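Local coordinates for zona pellucida sperm-binding protein 1 (Gallus gallus, PDB 6GF6), which probably cross-links egg coat filaments through homodimers of its N-terminal ZP-N domain, the part modelled here, and so helps to build the extracellular coat of the egg, at residues 40-45 against 84-89; 31-36 against 53-58. The protein carries 2 engineered substitutions. All blocks are in the same frame, centred on the assembly; numbering follows the deposited sequence.

Contact 1: residues 40-45 against 84-89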
loop_
_atom_site.group_PDB
_atom_site.type_symbol
_atom_site.label_atom_id
_atom_site.label_comp_id
_atom_site.label_asym_id
_atom_site.label_seq_id
_atom_site.Cartn_x
_atom_site.Cartn_y
_atom_site.Cartn_z
ATOM N N GLY B 40 -25.036 3.820 -2.249
ATOM C CA GLY B 40 -24.680 5.163 -1.842
ATOM C C GLY B 40 -24.032 5.292 -0.482
ATOM O O GLY B 40 -23.866 6.418 -0.003
ATOM N N THR B 41 -23.681 4.189 0.176
ATOM C CA THR B 41 -22.993 4.290 1.459
ATOM C C THR B 41 -21.579 4.819 1.248
ATOM O O THR B 41 -20.934 4.522 0.240
ATOM C CB THR B 41 -22.925 2.931 2.157
ATOM O OG1 THR B 41 -24.239 2.389 2.301
ATOM C CG2 THR B 41 -22.289 3.061 3.524
ATOM N N ARG B 42 -21.111 5.633 2.189
ATOM C CA ARG B 42 -19.783 6.228 2.113
ATOM C C ARG B 42 -18.914 5.566 3.178
ATOM O O ARG B 42 -19.101 5.800 4.376
ATOM C CB ARG B 42 -19.860 7.742 2.297
ATOM C CG ARG B 42 -20.562 8.456 1.143
ATOM C CD ARG B 42 -21.257 9.749 1.561
ATOM N NE ARG B 42 -20.332 10.745 2.109
ATOM C CZ ARG B 42 -20.204 11.052 3.402
ATOM N NH1 ARG B 42 -19.324 11.975 3.771
ATOM N NH2 ARG B 42 -20.943 10.451 4.332
ATOM N N PHE B 43 -17.912 4.814 2.736
ATOM C CA PHE B 43 -17.058 4.034 3.624
ATOM C C PHE B 43 -15.751 4.775 3.848
ATOM O O PHE B 43 -15.052 5.113 2.892
ATOM C CB PHE B 43 -16.759 2.642 3.063
ATOM C CG PHE B 43 -17.963 1.778 2.885
ATOM C CD1 PHE B 43 -18.725 1.858 1.734
ATOM C CD2 PHE B 43 -18.331 0.870 3.868
ATOM C CE1 PHE B 43 -19.843 1.055 1.568
ATOM C CE2 PHE B 43 -19.450 0.060 3.709
ATOM C CZ PHE B 43 -20.207 0.154 2.555
ATOM N N GLU B 44 -15.466 5.069 5.108
ATOM C CA GLU B 44 -14.192 5.651 5.493
ATOM C C GLU B 44 -13.053 4.710 5.127
ATOM O O GLU B 44 -13.182 3.485 5.201
ATOM C CB GLU B 44 -14.181 5.940 6.994
ATOM C CG GLU B 44 -15.054 7.127 7.344
ATOM C CD GLU B 44 -14.619 8.403 6.661
ATOM O OE1 GLU B 44 -15.423 8.916 5.859
ATOM O OE2 GLU B 44 -13.467 8.852 6.867
ATOM N N VAL B 45 -11.956 5.288 4.677
ATOM C CA VAL B 45 -10.771 4.537 4.290
ATOM C C VAL B 45 -9.796 4.480 5.458
ATOM O O VAL B 45 -9.404 5.520 5.999
ATOM C CB VAL B 45 -10.118 5.170 3.055
ATOM C CG1 VAL B 45 -8.784 4.522 2.773
ATOM C CG2 VAL B 45 -11.054 5.068 1.856
ATOM N N ARG B 84 -16.111 3.109 -7.246
ATOM C CA ARG B 84 -16.609 4.472 -7.154
ATOM C C ARG B 84 -16.131 5.098 -5.853
ATOM O O ARG B 84 -16.259 4.494 -4.783
ATOM C CB ARG B 84 -18.136 4.495 -7.240
ATOM C CG ARG B 84 -18.658 4.150 -8.629
ATOM C CD ARG B 84 -20.179 4.125 -8.721
ATOM N NE ARG B 84 -20.808 5.333 -8.179
ATOM C CZ ARG B 84 -21.619 5.367 -7.124
ATOM N NH1 ARG B 84 -21.934 4.258 -6.459
ATOM N NH2 ARG B 84 -22.130 6.524 -6.730
ATOM N N VAL B 85 -15.548 6.287 -5.959
ATOM C CA VAL B 85 -14.949 6.987 -4.833
ATOM C C VAL B 85 -15.475 8.410 -4.828
ATOM O O VAL B 85 -15.647 9.020 -5.887
ATOM C CB VAL B 85 -13.406 6.988 -4.909
ATOM C CG1 VAL B 85 -12.811 7.757 -3.735
ATOM C CG2 VAL B 85 -12.869 5.566 -4.933
ATOM N N GLN B 86 -15.729 8.940 -3.637
ATOM C CA GLN B 86 -16.100 10.336 -3.462
ATOM C C GLN B 86 -14.914 11.101 -2.899
ATOM O O GLN B 86 -14.270 10.644 -1.949
ATOM C CB GLN B 86 -17.309 10.473 -2.533
ATOM C CG GLN B 86 -17.826 11.898 -2.412
ATOM C CD GLN B 86 -18.937 12.030 -1.394
ATOM O OE1 GLN B 86 -19.194 11.113 -0.617
ATOM N NE2 GLN B 86 -19.596 13.182 -1.385
ATOM N N LEU B 87 -14.610 12.244 -3.507
ATOM C CA LEU B 87 -13.586 13.160 -3.020
ATOM C C LEU B 87 -14.275 14.371 -2.425
ATOM O O LEU B 87 -15.081 15.021 -3.100
ATOM C CB LEU B 87 -12.643 13.599 -4.137
ATOM C CG LEU B 87 -11.813 12.518 -4.812
ATOM C CD1 LEU B 87 -12.651 11.808 -5.838
ATOM C CD2 LEU B 87 -10.587 13.135 -5.462
ATOM N N GLU B 88 -13.966 14.667 -1.172
ATOM C CA GLU B 88 -14.511 15.833 -0.492
ATOM C C GLU B 88 -13.373 16.821 -0.297
ATOM O O GLU B 88 -12.486 16.600 0.533
ATOM C CB GLU B 88 -15.148 15.450 0.838
ATOM C CG GLU B 88 -16.414 14.638 0.675
ATOM C CD GLU B 88 -17.196 14.505 1.961
ATOM O OE1 GLU B 88 -16.595 14.625 3.052
ATOM O OE2 GLU B 88 -18.417 14.267 1.871
ATOM N N GLU B 89 -13.379 17.885 -1.086
ATOM C CA GLU B 89 -12.412 18.953 -0.894
ATOM C C GLU B 89 -12.805 19.757 0.332
ATOM O O GLU B 89 -13.954 20.187 0.457
ATOM C CB GLU B 89 -12.345 19.846 -2.132
ATOM C CG GLU B 89 -11.244 20.893 -2.068
ATOM C CD GLU B 89 -11.169 21.752 -3.317
ATOM O OE1 GLU B 89 -10.212 22.545 -3.431
ATOM O OE2 GLU B 89 -12.071 21.649 -4.174
#

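Contact 2: residues 31-36 against 53-58. With NAG (2-acetamido-2-deoxy-beta-D-glucopyranose), chain E.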
loop_
_atom_site.group_PDB
_atom_site.type_symbol
_atom_site.label_atom_id
_atom_site.label_comp_id
_atom_site.label_asym_id
_atom_site.label_seq_id
_atom_site.Cartn_x
_atom_site.Cartn_y
_atom_site.Cartn_z
ATOM N N VAL B 31 -8.212 16.849 0.987
ATOM C CA VAL B 31 -9.189 16.001 0.319
ATOM C C VAL B 31 -9.448 14.811 1.228
ATOM O O VAL B 31 -8.510 14.247 1.800
ATOM C CB VAL B 31 -8.704 15.543 -1.073
ATOM C CG1 VAL B 31 -9.700 14.597 -1.728
ATOM C CG2 VAL B 31 -8.464 16.739 -1.971
ATOM N N HIS B 32 -10.719 14.489 1.431
ATOM C CA HIS B 32 -11.116 13.276 2.124
ATOM C C HIS B 32 -11.729 12.310 1.122
ATOM O O HIS B 32 -12.514 12.715 0.255
ATOM C CB HIS B 32 -12.106 13.588 3.250
ATOM C CG HIS B 32 -11.468 14.223 4.443
ATOM N ND1 HIS B 32 -12.164 14.515 5.595
ATOM C CD2 HIS B 32 -10.191 14.613 4.666
ATOM C CE1 HIS B 32 -11.343 15.061 6.474
ATOM N NE2 HIS B 32 -10.140 15.132 5.934
ATOM N N PHE B 33 -11.347 11.041 1.234
ATOM C CA PHE B 33 -11.779 9.994 0.321
ATOM C C PHE B 33 -12.777 9.077 1.013
ATOM O O PHE B 33 -12.610 8.735 2.188
ATOM C CB PHE B 33 -10.587 9.166 -0.176
ATOM C CG PHE B 33 -9.576 9.955 -0.963
ATOM C CD1 PHE B 33 -8.575 10.667 -0.320
ATOM C CD2 PHE B 33 -9.616 9.971 -2.349
ATOM C CE1 PHE B 33 -7.639 11.386 -1.044
ATOM C CE2 PHE B 33 -8.683 10.688 -3.077
ATOM C CZ PHE B 33 -7.694 11.396 -2.423
ATOM N N LYS B 34 -13.817 8.682 0.279
ATOM C CA LYS B 34 -14.779 7.698 0.754
ATOM C C LYS B 34 -15.114 6.741 -0.380
ATOM O O LYS B 34 -15.296 7.163 -1.525
ATOM C CB LYS B 34 -16.069 8.350 1.272
ATOM C CG LYS B 34 -15.923 9.120 2.576
ATOM C CD LYS B 34 -15.639 10.593 2.324
ATOM C CE LYS B 34 -15.817 11.416 3.592
ATOM N NZ LYS B 34 -14.855 11.019 4.657
ATOM N N VAL B 35 -15.191 5.456 -0.054
ATOM C CA VAL B 35 -15.570 4.427 -1.015
ATOM C C VAL B 35 -17.087 4.326 -1.056
ATOM O O VAL B 35 -17.752 4.337 -0.015
ATOM C CB VAL B 35 -14.929 3.077 -0.647
ATOM C CG1 VAL B 35 -15.403 1.983 -1.594
ATOM C CG2 VAL B 35 -13.413 3.186 -0.673
ATOM N N LEU B 36 -17.638 4.234 -2.263
ATOM C CA LEU B 36 -19.078 4.157 -2.475
ATOM C C LEU B 36 -19.477 2.768 -2.953
ATOM O O LEU B 36 -18.769 2.147 -3.753
ATOM C CB LEU B 36 -19.547 5.195 -3.497
ATOM C CG LEU B 36 -19.140 6.644 -3.245
ATOM C CD1 LEU B 36 -19.616 7.513 -4.399
ATOM C CD2 LEU B 36 -19.710 7.147 -1.926
ATOM N N HIS B 53 -7.264 -1.255 0.682
ATOM C CA HIS B 53 -7.255 0.125 0.218
ATOM C C HIS B 53 -6.489 0.981 1.216
ATOM O O HIS B 53 -6.457 0.687 2.413
ATOM C CB HIS B 53 -8.671 0.684 -0.021
ATOM C CG HIS B 53 -9.594 0.569 1.154
ATOM N ND1 HIS B 53 -10.962 0.477 1.009
ATOM C CD2 HIS B 53 -9.356 0.552 2.487
ATOM C CE1 HIS B 53 -11.524 0.398 2.202
ATOM N NE2 HIS B 53 -10.572 0.440 3.115
ATOM N N TRP B 54 -5.852 2.034 0.705
ATOM C CA TRP B 54 -4.922 2.807 1.512
ATOM C C TRP B 54 -4.963 4.274 1.108
ATOM O O TRP B 54 -5.435 4.637 0.027
ATOM C CB TRP B 54 -3.488 2.271 1.384
ATOM C CG TRP B 54 -3.351 0.809 1.684
ATOM C CD1 TRP B 54 -3.059 0.243 2.891
ATOM C CD2 TRP B 54 -3.502 -0.275 0.759
ATOM N NE1 TRP B 54 -3.018 -1.126 2.774
ATOM C CE2 TRP B 54 -3.289 -1.470 1.475
ATOM C CE3 TRP B 54 -3.799 -0.351 -0.606
ATOM C CZ2 TRP B 54 -3.359 -2.725 0.873
ATOM C CZ3 TRP B 54 -3.869 -1.598 -1.202
ATOM C CH2 TRP B 54 -3.650 -2.768 -0.463
ATOM N N LEU B 55 -4.454 5.111 2.008
ATOM C CA LEU B 55 -4.281 6.542 1.804
ATOM C C LEU B 55 -2.876 6.994 2.147
ATOM O O LEU B 55 -2.388 6.659 3.191
ATOM C CB LEU B 55 -5.251 7.340 2.656
ATOM C CG LEU B 55 -6.717 7.372 2.299
ATOM C CD1 LEU B 55 -7.427 8.348 3.202
ATOM C CD2 LEU B 55 -6.897 7.787 0.863
ATOM N N ASN B 56 -2.242 7.768 1.280
ATOM C CA ASN B 56 -0.904 8.294 1.512
ATOM C C ASN B 56 -0.820 9.723 1.002
ATOM O O ASN B 56 -1.635 10.169 0.192
ATOM C CB ASN B 56 0.182 7.449 0.835
ATOM C CG ASN B 56 0.572 6.245 1.655
ATOM O OD1 ASN B 56 1.300 6.359 2.640
ATOM N ND2 ASN B 56 0.086 5.081 1.262
ATOM N N THR B 57 0.182 10.438 1.498
ATOM C CA THR B 57 0.502 11.782 1.039
ATOM C C THR B 57 1.826 11.719 0.291
ATOM O O THR B 57 2.822 11.217 0.825
ATOM C CB THR B 57 0.584 12.760 2.211
ATOM O OG1 THR B 57 1.762 12.489 2.978
ATOM C CG2 THR B 57 -0.640 12.631 3.113
ATOM N N GLY B 58 1.821 12.189 -0.952
ATOM C CA GLY B 58 3.015 12.179 -1.772
ATOM C C GLY B 58 4.062 13.168 -1.297
ATOM O O GLY B 58 3.828 14.026 -0.445
HETATM C C1 NAG E . -1.699 5.423 5.994
HETATM C C2 NAG E . -2.237 6.608 6.803
HETATM C C3 NAG E . -1.577 7.906 6.347
HETATM C C4 NAG E . -0.062 7.778 6.369
HETATM C C5 NAG E . 0.370 6.562 5.555
HETATM C C6 NAG E . 1.860 6.297 5.608
HETATM C C7 NAG E . -4.556 6.229 7.593
HETATM C C8 NAG E . -3.975 5.557 8.808
HETATM N N2 NAG E . -3.680 6.706 6.694
HETATM O O3 NAG E . -1.991 8.965 7.204
HETATM O O4 NAG E . 0.529 8.954 5.826
HETATM O O5 NAG E . -0.276 5.386 6.065
HETATM O O6 NAG E . 2.237 5.186 4.803
HETATM O O7 NAG E . -5.768 6.341 7.434
#

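Contact 1: residues 40-45 against 84-89
The guanidinium of Arg42 is gripped at its edge by two neighbours on one strand, Gln86 and Glu88. NE gives its hydrogen to the side-chain oxygen of Gln86, with Arg42 NE 3.0 Å from Gln86 OE1. That oxygen sits almost in the guanidinium plane, although the amide itself is turned steeply, 75° between the two planes, and the bond is noticeably bent. Next to it, NH1 makes a salt bridge with the carboxylate of Glu88, with Arg42 NH1 3.1 Å from Glu88 OE2. Here the nitrogen comes from above the carboxylate plane, and the two flat groups are inclined by 34°. A bend in the arginine chain at chi3 (61°) turns the guanidinium so that NE and NH1 address Gln86 and Glu88, two residues apart on the same side of strand 84-89. Gln86 meets it with an extended chain, CG anti to the backbone N, while its NE2 is taken by Ser99 OG, which should help keep OE1 turned to the arginine.

In this Ig-like ZP-N domain, strand 30-36 runs between 42-44 and 80-90 and bonds antiparallel to each. Arg42 therefore bridges two strands that are not direct partners, reaching across the middle one and packing on Lys34 and Leu36. Glu88 is a zinc ligand in another structure of this protein, as are the nearby His32 and Lys34, so the salt bridge engages a carboxylate that can also bind metal; no zinc is bound to this chain here. One residue further along, Phe43 has Thr41 CG2 over one face and meets the ring of His73.

Contact 2: residues 31-36 against 53-58
Strands 31-36 and 53-58 run antiparallel in two different sheets, with Phe33 opposite Leu55 at 8.4 Å between their CA atoms and Val35 opposite His53 at 9.4 Å, a spacing filled by side chains. Leu55 makes the closest apolar touch: its CD2 methyl lies 3.5 Å from Phe33 CD1 and also near CG, meeting the ring at a slant. The same ring has the CG1 methyl of Val31 over one face, 3.8 Å above the plane. At the other end Val35 CG2 reaches the imidazole of His53, 4.0 Å from His53 ND1. His53 carries its ring in the crowded position, CG between the backbone N and the carbonyl carbon (chi1 54°), which swings it inward against the valine.

These pairs belong to the interior of the β-sandwich of the Ig-like domain, where Phe65 of strand 63-68 also packs on Phe33 and His53. His53 and His73, which both touch Val35, bind zinc in another structure of this protein.

The outer side of 53-58 faces sugar and the dimer partner. The carbonyl of Leu55 lies against the N-acetylglucosamine, with Leu55 O 3.1 Å from C1 of the sugar, and the side chain of Asn56 packs beside the C5-C6 end of the sugar. Asn56 also packs on Phe43 of the second subunit. Replacing Asn56 with an alanine would probably leave the sugar's C6 end without this polar neighbour and open a gap beside that phenylalanine. Trp54 stacks on His73 of the second subunit, whose Glu44 N is hydrogen-bonded to the sugar.

Contact 1 lies on the surface and contact 2 in the core, yet strand 30-36 serves both: it is the central neighbour that Arg42 crosses in contact 1 and part of one wall of the sandwich in contact 2. Its two faces divide the chemistry. Phe33 and Val35 point inward to an apolar, cross-sheet packing, whereas Lys34 lies on the polar side, where its NZ forms a salt bridge with Glu44 and its chain packs against Glu88. Contact 1 thus works through charge and hydrogen bonds within one sheet, contact 2 mostly through methyls and rings joining two sheets. Of the two, contact 2 alone touches the second subunit within the assembly.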